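SPT6 (Antonospora locustae, PDB 2XP1) is a transcription elongation factor whose C-terminal tandem SH2 domains, the part described here, probably enable its interaction with RNA polymerase II. Local coordinates at residues K75-I80 with S85-P90; S97-A102 with F127-K132. One frame throughout, in Å; residues are numbered along the deposited sequence.

Contact 1 of 2, residues K75-I80 with S85-P90; sequences KHFEDI and SVYVRP
The ring of F77 reaches from strand 75-77 to helix 80-100 and overlaps V86 and Y87, two successive residues of the helix. V86 comes to the ring edge: its CG1 lies near the ring plane, 3.8 Å from CE2 of F77. Y87 contributes its CB, 4.1 Å from CZ of F77 and approaching the ring obliquely, so the phenylalanine meets the root of the tyrosine side chain. F77 CG lies beside its backbone N and anti to the carbonyl carbon (chi1 -53°), which carries the ring across to the helix. On Y87, CG is anti to the backbone N (chi1 -173°), and the phenol runs on past F77 to C72 and L49 of the sheet, where its OH is hydrogen-bonded to S73 OG. The turn into the helix is tied at its start: D79, at the N-cap position, accepts a hydrogen bond from E82 N through OD1, and E82 OE1 in turn bonds E78 N. The F77 contact joins strand 75-77, at the edge of the first SH2 sheet within this chain, to the helix that follows it, while H76 makes backbone hydrogen bonds to the second subunit. No hydrogen bond or charge pair links 75-80 with 85-90, so their spacing rests on how the F77 ring fits against V86 CG1 and Y87 CB, the polar ties lying elsewhere.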
ATOM      1  N   LYS A  75      -3.279   5.701   6.947  1.00 54.16           N
ATOM      2  CA  LYS A  75      -4.503   5.489   6.219  1.00 54.81           C
ATOM      3  C   LYS A  75      -5.592   6.237   7.001  1.00 54.67           C
ATOM      4  O   LYS A  75      -5.471   6.493   8.202  1.00 52.44           O
ATOM      5  CB  LYS A  75      -4.840   3.975   6.145  1.00 52.25           C
ATOM      6  CG  LYS A  75      -4.095   3.121   5.068  1.00 54.87           C
ATOM      7  CD  LYS A  75      -4.731   3.251   3.637  1.00 62.03           C
ATOM      8  CE  LYS A  75      -3.971   2.508   2.471  1.00 63.46           C
ATOM      9  NZ  LYS A  75      -4.618   2.699   1.101  1.00 63.49           N
ATOM     10  N   HIS A  76      -6.680   6.533   6.322  1.00 56.23           N
ATOM     11  CA  HIS A  76      -7.740   7.307   6.896  1.00 57.08           C
ATOM     12  C   HIS A  76      -8.994   6.436   7.022  1.00 55.15           C
ATOM     13  O   HIS A  76      -9.266   5.691   6.099  1.00 57.09           O
ATOM     14  CB  HIS A  76      -7.948   8.449   5.907  1.00 61.94           C
ATOM     15  CG  HIS A  76      -9.134   9.291   6.192  1.00 65.28           C
ATOM     16  ND1 HIS A  76     -10.348   9.087   5.573  1.00 68.92           N
ATOM     17  CD2 HIS A  76      -9.287  10.368   6.996  1.00 68.14           C
ATOM     18  CE1 HIS A  76     -11.201  10.004   5.988  1.00 72.27           C
ATOM     19  NE2 HIS A  76     -10.579  10.802   6.839  1.00 70.85           N
ATOM     20  N   PHE A  77      -9.755   6.528   8.122  1.00 52.90           N
ATOM     21  CA  PHE A  77     -10.964   5.694   8.330  1.00 51.67           C
ATOM     22  C   PHE A  77     -12.176   6.455   8.825  1.00 53.49           C
ATOM     23  O   PHE A  77     -12.061   7.263   9.733  1.00 52.92           O
ATOM     24  CB  PHE A  77     -10.650   4.585   9.332  1.00 47.83           C
ATOM     25  CG  PHE A  77      -9.463   3.806   8.966  1.00 45.27           C
ATOM     26  CD1 PHE A  77      -8.204   4.205   9.395  1.00 42.46           C
ATOM     27  CD2 PHE A  77      -9.581   2.707   8.113  1.00 47.82           C
ATOM     28  CE1 PHE A  77      -7.053   3.492   9.015  1.00 44.67           C
ATOM     29  CE2 PHE A  77      -8.425   1.962   7.708  1.00 46.89           C
ATOM     30  CZ  PHE A  77      -7.167   2.350   8.179  1.00 45.77           C
ATOM     31  N   GLU A  78     -13.347   6.180   8.253  1.00 56.19           N
ATOM     32  CA  GLU A  78     -14.588   6.865   8.667  1.00 58.44           C
ATOM     33  C   GLU A  78     -14.885   6.700  10.161  1.00 56.04           C
ATOM     34  O   GLU A  78     -15.371   7.643  10.784  1.00 57.62           O
ATOM     35  CB  GLU A  78     -15.817   6.438   7.826  1.00 61.53           C
ATOM     36  CG  GLU A  78     -15.643   6.395   6.293  1.00 65.71           C
ATOM     37  CD  GLU A  78     -15.382   7.750   5.632  1.00 72.54           C
ATOM     38  OE1 GLU A  78     -15.557   8.793   6.295  1.00 73.23           O
ATOM     39  OE2 GLU A  78     -15.013   7.776   4.423  1.00 76.14           O
ATOM     40  N   ASP A  79     -14.577   5.527  10.728  1.00 52.81           N
ATOM     41  CA  ASP A  79     -14.853   5.206  12.131  1.00 51.28           C
ATOM     42  C   ASP A  79     -13.989   4.047  12.608  1.00 48.40           C
ATOM     43  O   ASP A  79     -13.213   3.504  11.835  1.00 47.91           O
ATOM     44  CB  ASP A  79     -16.346   4.880  12.364  1.00 53.20           C
ATOM     45  CG  ASP A  79     -16.948   3.964  11.290  1.00 56.59           C
ATOM     46  OD1 ASP A  79     -16.398   2.897  10.949  1.00 54.60           O
ATOM     47  OD2 ASP A  79     -18.022   4.328  10.773  1.00 66.73           O
ATOM     48  N   ILE A  80     -14.122   3.651  13.869  1.00 46.30           N
ATOM     49  CA  ILE A  80     -13.341   2.517  14.360  1.00 44.50           C
ATOM     50  C   ILE A  80     -13.710   1.203  13.664  1.00 44.99           C
ATOM     51  O   ILE A  80     -12.817   0.432  13.288  1.00 43.64           O
ATOM     52  CB  ILE A  80     -13.329   2.443  15.885  1.00 43.33           C
ATOM     53  CG1 ILE A  80     -12.201   3.302  16.441  1.00 42.23           C
ATOM     54  CG2 ILE A  80     -13.078   1.026  16.401  1.00 44.74           C
ATOM     55  CD1 ILE A  80     -12.488   3.746  17.816  1.00 41.15           C
ATOM     56  N   SER A  85     -12.601  -3.610   9.888  1.00 45.58           N
ATOM     57  CA  SER A  85     -12.874  -4.377   8.659  1.00 48.99           C
ATOM     58  C   SER A  85     -11.820  -4.120   7.620  1.00 48.94           C
ATOM     59  O   SER A  85     -11.268  -5.055   7.050  1.00 49.60           O
ATOM     60  CB  SER A  85     -14.290  -4.134   8.088  1.00 52.63           C
ATOM     61  OG  SER A  85     -14.635  -2.767   8.036  1.00 54.46           O
ATOM     62  N   VAL A  86     -11.490  -2.853   7.412  1.00 49.35           N
ATOM     63  CA  VAL A  86     -10.579  -2.505   6.340  1.00 51.48           C
ATOM     64  C   VAL A  86      -9.170  -2.872   6.700  1.00 49.25           C
ATOM     65  O   VAL A  86      -8.401  -3.223   5.834  1.00 50.89           O
ATOM     66  CB  VAL A  86     -10.702  -1.008   5.910  1.00 53.04           C
ATOM     67  CG1 VAL A  86      -9.525  -0.579   5.061  1.00 54.26           C
ATOM     68  CG2 VAL A  86     -11.968  -0.793   5.138  1.00 56.95           C
ATOM     69  N   TYR A  87      -8.840  -2.842   7.986  1.00 47.88           N
ATOM     70  CA  TYR A  87      -7.445  -2.932   8.390  1.00 46.22           C
ATOM     71  C   TYR A  87      -7.102  -4.153   9.220  1.00 44.28           C
ATOM     72  O   TYR A  87      -6.199  -4.914   8.852  1.00 44.18           O
ATOM     73  CB  TYR A  87      -7.013  -1.619   9.050  1.00 46.06           C
ATOM     74  CG  TYR A  87      -5.557  -1.544   9.347  1.00 46.91           C
ATOM     75  CD1 TYR A  87      -4.624  -1.381   8.317  1.00 51.08           C
ATOM     76  CD2 TYR A  87      -5.102  -1.636  10.648  1.00 48.38           C
ATOM     77  CE1 TYR A  87      -3.263  -1.305   8.585  1.00 51.28           C
ATOM     78  CE2 TYR A  87      -3.744  -1.571  10.938  1.00 51.52           C
ATOM     79  CZ  TYR A  87      -2.822  -1.396   9.893  1.00 52.62           C
ATOM     80  OH  TYR A  87      -1.454  -1.338  10.176  1.00 55.75           O
ATOM     81  N   VAL A  88      -7.840  -4.375  10.309  1.00 43.68           N
ATOM     82  CA  VAL A  88      -7.572  -5.505  11.232  1.00 42.29           C
ATOM     83  C   VAL A  88      -7.948  -6.931  10.715  1.00 44.31           C
ATOM     84  O   VAL A  88      -7.134  -7.851  10.783  1.00 43.93           O
ATOM     85  CB  VAL A  88      -8.199  -5.235  12.638  1.00 41.70           C
ATOM     86  CG1 VAL A  88      -7.893  -6.341  13.591  1.00 40.40           C
ATOM     87  CG2 VAL A  88      -7.708  -3.891  13.218  1.00 40.60           C
ATOM     88  N   ARG A  89      -9.174  -7.134  10.220  1.00 46.53           N
ATOM     89  CA  ARG A  89      -9.579  -8.479   9.757  1.00 49.21           C
ATOM     90  C   ARG A  89      -8.608  -9.093   8.730  1.00 49.70           C
ATOM     91  O   ARG A  89      -8.212 -10.260   8.887  1.00 49.67           O
ATOM     92  CB  ARG A  89     -11.047  -8.548   9.281  1.00 51.71           C
ATOM     93  CG  ARG A  89     -12.041  -8.427  10.439  1.00 54.87           C
ATOM     94  CD  ARG A  89     -13.435  -8.999  10.117  1.00 67.50           C
ATOM     95  NE  ARG A  89     -14.448  -7.970   9.813  1.00 74.35           N
ATOM     96  CZ  ARG A  89     -15.103  -7.219  10.716  1.00 76.19           C
ATOM     97  NH1 ARG A  89     -14.868  -7.339  12.030  1.00 75.46           N
ATOM     98  NH2 ARG A  89     -16.001  -6.330  10.300  1.00 77.36           N
ATOM     99  N   PRO A  90      -8.191  -8.309   7.708  1.00 49.78           N
ATOM    100  CA  PRO A  90      -7.265  -8.882   6.713  1.00 50.68           C
ATOM    101  C   PRO A  90      -5.901  -9.203   7.299  1.00 48.74           C
ATOM    102  O   PRO A  90      -5.285 -10.165   6.866  1.00 50.01           O
ATOM    103  CB  PRO A  90      -7.150  -7.788   5.641  1.00 51.23           C
ATOM    104  CG  PRO A  90      -8.280  -6.818   5.930  1.00 52.14           C
ATOM    105  CD  PRO A  90      -8.532  -6.912   7.391  1.00 49.83           C
TER

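Contact 2 of 2, residues S97-A102 with F127-K132; sequences SIKAHA and FYFSRK. With SO4 (sulfate ion), chain C.
The end of helix 80-100 lies beside the end of strand 124-129, with I98 and F127 8.6 Å apart from CA to CA and K99 the same distance from Y128. F129, the next residue along the strand, makes the cross-segment contacts: its CG stands beside the backbone N (chi1 -76°), turning the ring to the helix, where I98 CG2 meets CZ of F129 at 3.6 Å from an oblique direction. The K99 chain passes the ring edge at about a right angle, its CE close to the ring plane and 3.9 Å from CE1 of F129, before NZ bonds F53 O. Shortening F129 to an alanine would probably open a gap beside I98 and leave the aliphatic part of K99 without its aromatic neighbour. Beyond the ring, R131 folds back and its NH1 donates to F129 O at 2.6 Å, with that oxygen in the guanidinium plane. A sulfate, probably from the crystallisation liquor, accepts from S130 OG through O4 at 2.6 Å. Its O2 accepts from the successive backbone N atoms of R131 and K132, the first at 3.0 Å. T138 OG1 and Y150 OH also bond this anion, which probably sits where an SH2 fold binds phosphate. F53 packs edge-to-face with F129, while I98 extends to V153 of strand 146-153 and F127 packs against helix 167-175.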
ATOM      1  N   SER A  97      -3.208 -17.726   7.862  1.00 56.42           N
ATOM      2  CA  SER A  97      -2.527 -18.469   6.768  1.00 57.17           C
ATOM      3  C   SER A  97      -1.109 -18.761   7.152  1.00 54.63           C
ATOM      4  O   SER A  97      -0.630 -19.872   6.976  1.00 56.21           O
ATOM      5  CB  SER A  97      -2.498 -17.649   5.465  1.00 57.16           C
ATOM      6  OG  SER A  97      -3.811 -17.305   5.036  1.00 60.36           O
ATOM      7  N   ILE A  98      -0.449 -17.735   7.683  1.00 50.95           N
ATOM      8  CA  ILE A  98       0.950 -17.795   8.042  1.00 48.92           C
ATOM      9  C   ILE A  98       1.142 -18.993   8.960  1.00 51.51           C
ATOM     10  O   ILE A  98       1.983 -19.850   8.682  1.00 52.92           O
ATOM     11  CB  ILE A  98       1.419 -16.463   8.699  1.00 45.50           C
ATOM     12  CG1 ILE A  98       1.660 -15.396   7.623  1.00 44.27           C
ATOM     13  CG2 ILE A  98       2.634 -16.655   9.578  1.00 42.28           C
ATOM     14  CD1 ILE A  98       1.739 -13.930   8.162  1.00 34.90           C
ATOM     15  N   LYS A  99       0.345 -19.080  10.020  1.00 52.11           N
ATOM     16  CA  LYS A  99       0.551 -20.129  11.035  1.00 55.12           C
ATOM     17  C   LYS A  99       0.060 -21.484  10.593  1.00 58.52           C
ATOM     18  O   LYS A  99       0.389 -22.503  11.206  1.00 60.90           O
ATOM     19  CB  LYS A  99      -0.091 -19.746  12.362  1.00 55.21           C
ATOM     20  CG  LYS A  99       0.344 -18.378  12.847  1.00 53.86           C
ATOM     21  CD  LYS A  99       0.106 -18.284  14.316  1.00 57.50           C
ATOM     22  CE  LYS A  99      -0.520 -16.956  14.681  1.00 54.80           C
ATOM     23  NZ  LYS A  99      -0.945 -17.089  16.112  1.00 60.20           N
ATOM     24  N   ALA A 100      -0.731 -21.495   9.530  1.00 59.71           N
ATOM     25  CA  ALA A 100      -1.143 -22.753   8.905  1.00 64.23           C
ATOM     26  C   ALA A 100      -0.007 -23.343   8.071  1.00 65.11           C
ATOM     27  O   ALA A 100       0.081 -24.565   7.896  1.00 69.05           O
ATOM     28  CB  ALA A 100      -2.403 -22.567   8.046  1.00 65.51           C
ATOM     29  N   HIS A 101       0.891 -22.493   7.589  1.00 62.26           N
ATOM     30  CA  HIS A 101       1.861 -22.953   6.601  1.00 62.15           C
ATOM     31  C   HIS A 101       2.710 -24.098   7.110  1.00 64.29           C
ATOM     32  O   HIS A 101       3.141 -24.091   8.277  1.00 63.16           O
ATOM     33  CB  HIS A 101       2.759 -21.830   6.122  1.00 58.74           C
ATOM     34  CG  HIS A 101       3.364 -22.095   4.784  1.00 59.94           C
ATOM     35  ND1 HIS A 101       4.661 -22.529   4.632  1.00 60.33           N
ATOM     36  CD2 HIS A 101       2.834 -22.026   3.537  1.00 61.28           C
ATOM     37  CE1 HIS A 101       4.910 -22.705   3.346  1.00 62.79           C
ATOM     38  NE2 HIS A 101       3.819 -22.401   2.660  1.00 63.61           N
ATOM     39  N   ALA A 102       2.936 -25.077   6.221  1.00 66.53           N
ATOM     40  CA  ALA A 102       3.885 -26.148   6.467  1.00 69.06           C
ATOM     41  C   ALA A 102       5.183 -25.623   7.107  1.00 67.23           C
ATOM     42  O   ALA A 102       5.660 -26.216   8.076  1.00 69.28           O
ATOM     43  CB  ALA A 102       4.189 -26.920   5.162  1.00 71.48           C
ATOM     44  N   PHE A 127       9.947 -20.313   8.919  1.00 46.94           N
ATOM     45  CA  PHE A 127       9.343 -19.003   9.214  1.00 44.77           C
ATOM     46  C   PHE A 127       8.901 -18.971  10.662  1.00 45.00           C
ATOM     47  O   PHE A 127       8.373 -19.940  11.148  1.00 46.17           O
ATOM     48  CB  PHE A 127       8.104 -18.717   8.361  1.00 43.28           C
ATOM     49  CG  PHE A 127       8.371 -18.578   6.916  1.00 42.99           C
ATOM     50  CD1 PHE A 127       8.426 -19.712   6.093  1.00 46.55           C
ATOM     51  CD2 PHE A 127       8.509 -17.317   6.352  1.00 41.23           C
ATOM     52  CE1 PHE A 127       8.660 -19.611   4.733  1.00 47.86           C
ATOM     53  CE2 PHE A 127       8.744 -17.168   4.990  1.00 45.86           C
ATOM     54  CZ  PHE A 127       8.818 -18.344   4.150  1.00 47.54           C
ATOM     55  N   TYR A 128       9.115 -17.832  11.320  1.00 44.36           N
ATOM     56  CA  TYR A 128       8.638 -17.577  12.666  1.00 44.59           C
ATOM     57  C   TYR A 128       8.464 -16.079  12.877  1.00 43.48           C
ATOM     58  O   TYR A 128       9.111 -15.284  12.210  1.00 42.90           O
ATOM     59  CB  TYR A 128       9.584 -18.171  13.696  1.00 47.03           C
ATOM     60  CG  TYR A 128      11.065 -17.839  13.540  1.00 49.03           C
ATOM     61  CD1 TYR A 128      11.632 -16.744  14.215  1.00 49.50           C
ATOM     62  CD2 TYR A 128      11.905 -18.642  12.761  1.00 51.82           C
ATOM     63  CE1 TYR A 128      12.979 -16.449  14.102  1.00 51.59           C
ATOM     64  CE2 TYR A 128      13.263 -18.352  12.640  1.00 54.05           C
ATOM     65  CZ  TYR A 128      13.781 -17.253  13.314  1.00 54.38           C
ATOM     66  OH  TYR A 128      15.110 -16.953  13.204  1.00 59.39           O
ATOM     67  N   PHE A 129       7.563 -15.688  13.770  1.00 43.71           N
ATOM     68  CA  PHE A 129       7.346 -14.264  14.023  1.00 42.54           C
ATOM     69  C   PHE A 129       8.514 -13.741  14.779  1.00 43.54           C
ATOM     70  O   PHE A 129       9.052 -14.443  15.618  1.00 44.77           O
ATOM     71  CB  PHE A 129       6.081 -14.026  14.838  1.00 41.83           C
ATOM     72  CG  PHE A 129       4.849 -14.164  14.024  1.00 41.17           C
ATOM     73  CD1 PHE A 129       3.956 -15.165  14.280  1.00 41.83           C
ATOM     74  CD2 PHE A 129       4.615 -13.325  12.961  1.00 38.34           C
ATOM     75  CE1 PHE A 129       2.822 -15.302  13.519  1.00 41.43           C
ATOM     76  CE2 PHE A 129       3.505 -13.491  12.184  1.00 39.68           C
ATOM     77  CZ  PHE A 129       2.603 -14.501  12.475  1.00 38.85           C
ATOM     78  N   SER A 130       8.876 -12.503  14.457  1.00 42.79           N
ATOM     79  CA  SER A 130       9.956 -11.774  15.130  1.00 44.94           C
ATOM     80  C   SER A 130       9.478 -11.286  16.479  1.00 46.40           C
ATOM     81  O   SER A 130       8.381 -10.718  16.581  1.00 43.88           O
ATOM     82  CB  SER A 130      10.369 -10.523  14.307  1.00 43.77           C
ATOM     83  OG  SER A 130      11.397  -9.780  14.991  1.00 44.45           O
ATOM     84  N   ARG A 131      10.330 -11.471  17.492  1.00 50.53           N
ATOM     85  CA  ARG A 131      10.130 -10.900  18.832  1.00 53.02           C
ATOM     86  C   ARG A 131      10.869  -9.548  18.975  1.00 54.10           C
ATOM     87  O   ARG A 131      10.437  -8.671  19.743  1.00 55.12           O
ATOM     88  CB  ARG A 131      10.588 -11.892  19.913  1.00 56.27           C
ATOM     89  CG  ARG A 131       9.567 -12.985  20.251  1.00 57.69           C
ATOM     90  CD  ARG A 131       9.351 -14.026  19.116  1.00 59.43           C
ATOM     91  NE  ARG A 131       8.374 -15.036  19.529  1.00 58.29           N
ATOM     92  CZ  ARG A 131       7.736 -15.910  18.745  1.00 56.85           C
ATOM     93  NH1 ARG A 131       7.939 -15.997  17.423  1.00 50.81           N
ATOM     94  NH2 ARG A 131       6.866 -16.725  19.325  1.00 58.63           N
ATOM     95  N   LYS A 132      11.967  -9.381  18.236  1.00 54.82           N
ATOM     96  CA  LYS A 132      12.709  -8.124  18.218  1.00 56.23           C
ATOM     97  C   LYS A 132      11.895  -7.048  17.527  1.00 53.66           C
ATOM     98  O   LYS A 132      11.953  -5.877  17.923  1.00 55.14           O
ATOM     99  CB  LYS A 132      14.076  -8.294  17.540  1.00 57.89           C
ATOM    100  CG  LYS A 132      14.904  -9.441  18.086  1.00 62.29           C
ATOM    101  CD  LYS A 132      16.408  -9.262  17.787  1.00 68.80           C
ATOM    102  CE  LYS A 132      17.244 -10.471  18.262  1.00 72.78           C
ATOM    103  NZ  LYS A 132      18.704 -10.192  18.480  1.00 75.41           N
TER
HETATM  104  S   SO4 C 980      14.001 -11.936  15.682  1.00 85.77           S
HETATM  105  O1  SO4 C 980      15.406 -12.153  16.042  1.00 89.17           O
HETATM  106  O2  SO4 C 980      13.192 -11.931  16.908  1.00 87.16           O
HETATM  107  O3  SO4 C 980      13.523 -13.004  14.812  1.00 85.17           O
HETATM  108  O4  SO4 C 980      13.881 -10.672  14.970  1.00 84.14           O

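Both contacts use helix 80-100, one after the other along the chain and on opposite sides of its centre. Contact 1 sets the helix against strand 75-77 of the six-stranded sheet; contact 2 sets its end against strand 124-129 of the five-stranded sheet, so a single helix, kinked at P90, runs from one SH2 unit to the other. Their centres are 23 Å apart and they do not touch. In each a phenylalanine ring supplies the main apolar surface, but contact 1 is only partly buried and close to the second subunit, whereas contact 2 is buried within the chain. Contact 2 also adds a lysine chain at the edge of its ring and, further along 127-132, a sulfate site.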